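PDB 3EB8: cysteine protease-like virA from Shigella flexneri, which acts as a secreted effector that promotes bacterial entry into epithelial cells and spread within and between them, though whether it is a protease is disputed. Local coordinates for residues Ile41-Cys49 / Ser56-Lys64. Numbering follows the deposited sequence.
Sequences IDGISIRLC and SVFYLDGDK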
loop_
_atom_site.group_PDB
_atom_site.type_symbol
_atom_site.label_atom_id
_atom_site.label_comp_id
_atom_site.label_asym_id
_atom_site.label_seq_id
_atom_site.Cartn_x
_atom_site.Cartn_y
_atom_site.Cartn_z
ATOM N N ILE A 41 16.479 14.209 13.275
ATOM C CA ILE A 41 15.859 14.547 14.544
ATOM C C ILE A 41 16.633 15.618 15.298
ATOM O O ILE A 41 17.695 15.366 15.856
ATOM C CB ILE A 41 15.638 13.293 15.412
ATOM C CG1 ILE A 41 14.621 12.374 14.704
ATOM C CG2 ILE A 41 15.177 13.692 16.834
ATOM C CD1 ILE A 41 14.856 10.893 14.914
ATOM N N ASP A 42 16.096 16.830 15.254
ATOM C CA ASP A 42 16.536 17.931 16.095
ATOM C C ASP A 42 18.045 18.092 16.163
ATOM O O ASP A 42 18.619 18.146 17.251
ATOM C CB ASP A 42 15.944 17.772 17.495
ATOM C CG ASP A 42 14.475 17.360 17.460
ATOM O OD1 ASP A 42 13.739 17.811 16.549
ATOM O OD2 ASP A 42 14.057 16.575 18.337
ATOM N N GLY A 43 18.679 18.189 15.000
ATOM C CA GLY A 43 20.106 18.457 14.930
ATOM C C GLY A 43 20.907 17.227 14.548
ATOM O O GLY A 43 22.019 17.305 14.020
ATOM N N ILE A 44 20.330 16.066 14.816
ATOM C CA ILE A 44 20.981 14.812 14.492
ATOM C C ILE A 44 20.393 14.203 13.222
ATOM O O ILE A 44 19.256 14.487 12.837
ATOM C CB ILE A 44 20.873 13.828 15.655
ATOM C CG1 ILE A 44 21.709 14.347 16.822
ATOM C CG2 ILE A 44 21.327 12.442 15.237
ATOM C CD1 ILE A 44 22.098 13.292 17.789
ATOM N N SER A 45 21.188 13.379 12.559
ATOM C CA SER A 45 20.745 12.756 11.337
ATOM C C SER A 45 21.275 11.347 11.288
ATOM O O SER A 45 22.437 11.106 11.594
ATOM C CB SER A 45 21.255 13.534 10.134
ATOM O OG SER A 45 20.738 12.981 8.942
ATOM N N ILE A 46 20.418 10.409 10.920
ATOM C CA ILE A 46 20.842 9.036 10.738
ATOM C C ILE A 46 20.639 8.682 9.270
ATOM O O ILE A 46 19.590 8.964 8.699
ATOM C CB ILE A 46 20.060 8.063 11.652
ATOM C CG1 ILE A 46 20.233 8.449 13.111
ATOM C CG2 ILE A 46 20.567 6.654 11.490
ATOM C CD1 ILE A 46 19.262 9.500 13.597
ATOM N N ARG A 47 21.656 8.091 8.659
ATOM C CA ARG A 47 21.548 7.665 7.282
ATOM C C ARG A 47 21.750 6.170 7.211
ATOM O O ARG A 47 22.680 5.626 7.814
ATOM C CB ARG A 47 22.587 8.370 6.418
ATOM C CG ARG A 47 22.666 9.856 6.644
ATOM C CD ARG A 47 21.356 10.547 6.315
ATOM N NE ARG A 47 21.501 11.993 6.444
ATOM C CZ ARG A 47 22.084 12.766 5.534
ATOM N NH1 ARG A 47 22.566 12.229 4.421
ATOM N NH2 ARG A 47 22.176 14.073 5.742
ATOM N N LEU A 48 20.877 5.498 6.475
ATOM C CA LEU A 48 20.995 4.066 6.285
ATOM C C LEU A 48 21.449 3.801 4.865
ATOM O O LEU A 48 20.781 4.203 3.914
ATOM C CB LEU A 48 19.654 3.399 6.524
ATOM C CG LEU A 48 18.986 3.849 7.820
ATOM C CD1 LEU A 48 17.608 3.203 7.977
ATOM C CD2 LEU A 48 19.871 3.532 8.998
ATOM N N CYS A 49 22.586 3.129 4.722
ATOM C CA CYS A 49 23.156 2.903 3.405
ATOM C C CYS A 49 23.346 1.427 3.115
ATOM O O CYS A 49 23.630 0.639 4.013
ATOM C CB CYS A 49 24.487 3.643 3.263
ATOM S SG CYS A 49 24.363 5.401 3.618
ATOM N N SER A 56 24.974 -0.249 6.268
ATOM C CA SER A 56 25.722 0.510 7.259
ATOM C C SER A 56 24.856 1.656 7.767
ATOM O O SER A 56 24.001 2.177 7.045
ATOM C CB SER A 56 27.034 1.053 6.682
ATOM O OG SER A 56 27.832 0.002 6.175
ATOM N N VAL A 57 25.085 2.038 9.018
ATOM C CA VAL A 57 24.364 3.136 9.633
ATOM C C VAL A 57 25.315 4.281 9.932
ATOM O O VAL A 57 26.360 4.092 10.545
ATOM C CB VAL A 57 23.698 2.693 10.927
ATOM C CG1 VAL A 57 22.844 3.826 11.487
ATOM C CG2 VAL A 57 22.869 1.427 10.678
ATOM N N PHE A 58 24.947 5.475 9.486
ATOM C CA PHE A 58 25.766 6.648 9.724
ATOM C C PHE A 58 25.059 7.612 10.666
ATOM O O PHE A 58 23.891 7.968 10.470
ATOM C CB PHE A 58 26.091 7.341 8.410
ATOM C CG PHE A 58 27.013 6.559 7.531
ATOM C CD1 PHE A 58 26.533 5.523 6.745
ATOM C CD2 PHE A 58 28.364 6.860 7.485
ATOM C CE1 PHE A 58 27.379 4.802 5.934
ATOM C CE2 PHE A 58 29.220 6.146 6.673
ATOM C CZ PHE A 58 28.727 5.114 5.894
ATOM N N TYR A 59 25.781 8.021 11.700
ATOM C CA TYR A 59 25.248 8.924 12.696
ATOM C C TYR A 59 25.926 10.279 12.554
ATOM O O TYR A 59 27.117 10.422 12.793
ATOM C CB TYR A 59 25.459 8.348 14.093
ATOM C CG TYR A 59 24.815 6.995 14.306
ATOM C CD1 TYR A 59 25.526 5.815 14.078
ATOM C CD2 TYR A 59 23.500 6.898 14.738
ATOM C CE1 TYR A 59 24.940 4.575 14.282
ATOM C CE2 TYR A 59 22.904 5.668 14.940
ATOM C CZ TYR A 59 23.621 4.512 14.716
ATOM O OH TYR A 59 23.000 3.299 14.929
ATOM N N LEU A 60 25.158 11.277 12.150
ATOM C CA LEU A 60 25.693 12.625 11.965
ATOM C C LEU A 60 25.258 13.582 13.083
ATOM O O LEU A 60 24.116 14.056 13.096
ATOM C CB LEU A 60 25.251 13.187 10.609
ATOM C CG LEU A 60 25.909 12.615 9.342
ATOM C CD1 LEU A 60 25.993 11.101 9.373
ATOM C CD2 LEU A 60 25.173 13.075 8.095
ATOM N N ASP A 61 26.156 13.847 14.027
ATOM C CA ASP A 61 25.909 14.884 15.016
ATOM C C ASP A 61 26.748 16.074 14.627
ATOM O O ASP A 61 27.875 16.217 15.102
ATOM C CB ASP A 61 26.275 14.427 16.435
ATOM C CG ASP A 61 25.739 15.373 17.518
ATOM O OD1 ASP A 61 25.719 14.976 18.710
ATOM O OD2 ASP A 61 25.337 16.513 17.175
ATOM N N GLY A 62 26.206 16.906 13.742
ATOM C CA GLY A 62 26.863 18.133 13.332
ATOM C C GLY A 62 28.069 17.950 12.430
ATOM O O GLY A 62 28.073 18.429 11.297
ATOM N N ASP A 63 29.096 17.268 12.932
ATOM C CA ASP A 63 30.358 17.121 12.211
ATOM C C ASP A 63 31.104 15.837 12.576
ATOM O O ASP A 63 32.157 15.540 12.016
ATOM C CB ASP A 63 31.256 18.327 12.479
ATOM C CG ASP A 63 31.476 18.575 13.963
ATOM O OD1 ASP A 63 31.284 17.639 14.768
ATOM O OD2 ASP A 63 31.841 19.712 14.325
ATOM N N LYS A 64 30.557 15.077 13.517
ATOM C CA LYS A 64 31.229 13.882 14.018
ATOM C C LYS A 64 31.317 12.789 12.960
ATOM O O LYS A 64 32.409 12.412 12.536
ATOM C CB LYS A 64 30.524 13.355 15.272
ATOM C CG LYS A 64 30.550 14.323 16.453
ATOM C CD LYS A 64 29.964 13.691 17.708
ATOM C CE LYS A 64 30.675 12.389 18.058
ATOM N NZ LYS A 64 32.131 12.578 18.321
#
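Leu60 lays its CD2 methyl over one face of the Arg47 guanidinium, 3.9 Å from NH2 of Arg47 and nearer the margin of the flat group than its centre. The two side chains run nearly perpendicular. Arg47 reaches this place because its chain bends at the second torsion (chi2 -61°) and runs back along its own strand, where NE donates to OG of Ser45 at 2.8 Å, with the oxygen in the guanidinium plane. Asn40 also bonds that hydroxyl, which is what suits a serine to this position, and Glu35 forms a salt bridge with NH1 of Arg47, so strand 35-41 helps to fix the rotation of the group. An arginine suits this partly exposed face, since its flat end can cover a leucine while its edge serves polar partners. Leu60 also brings its CB within 4.0 Å of CB of Ser45.

Further along the same face, Phe58 receives SG of Cys49 obliquely, 3.8 Å from CD1 of Phe58, in a sulfur-aromatic contact. The ring is broad enough to meet both SG and CB of Cys49 while carbonyl O of Arg47 lies at its edge, in its plane; that oxygen also accepts the backbone N of Phe58 at 2.8 Å. On the opposite face, CG1 of Val57 lies between CG2 of Ile46 and CD2 of Leu48 (3.6 and 3.9 Å), apolar side chains pointing the same way.

Ser45-Leu60, Arg47-Phe58 and Cys49-Ser56 are hydrogen-bonded pairs, each bonded in both directions. This regular register joins strands 44-51 and 54-61 as a beta hairpin, the third and fourth strands of an antiparallel five-stranded meander.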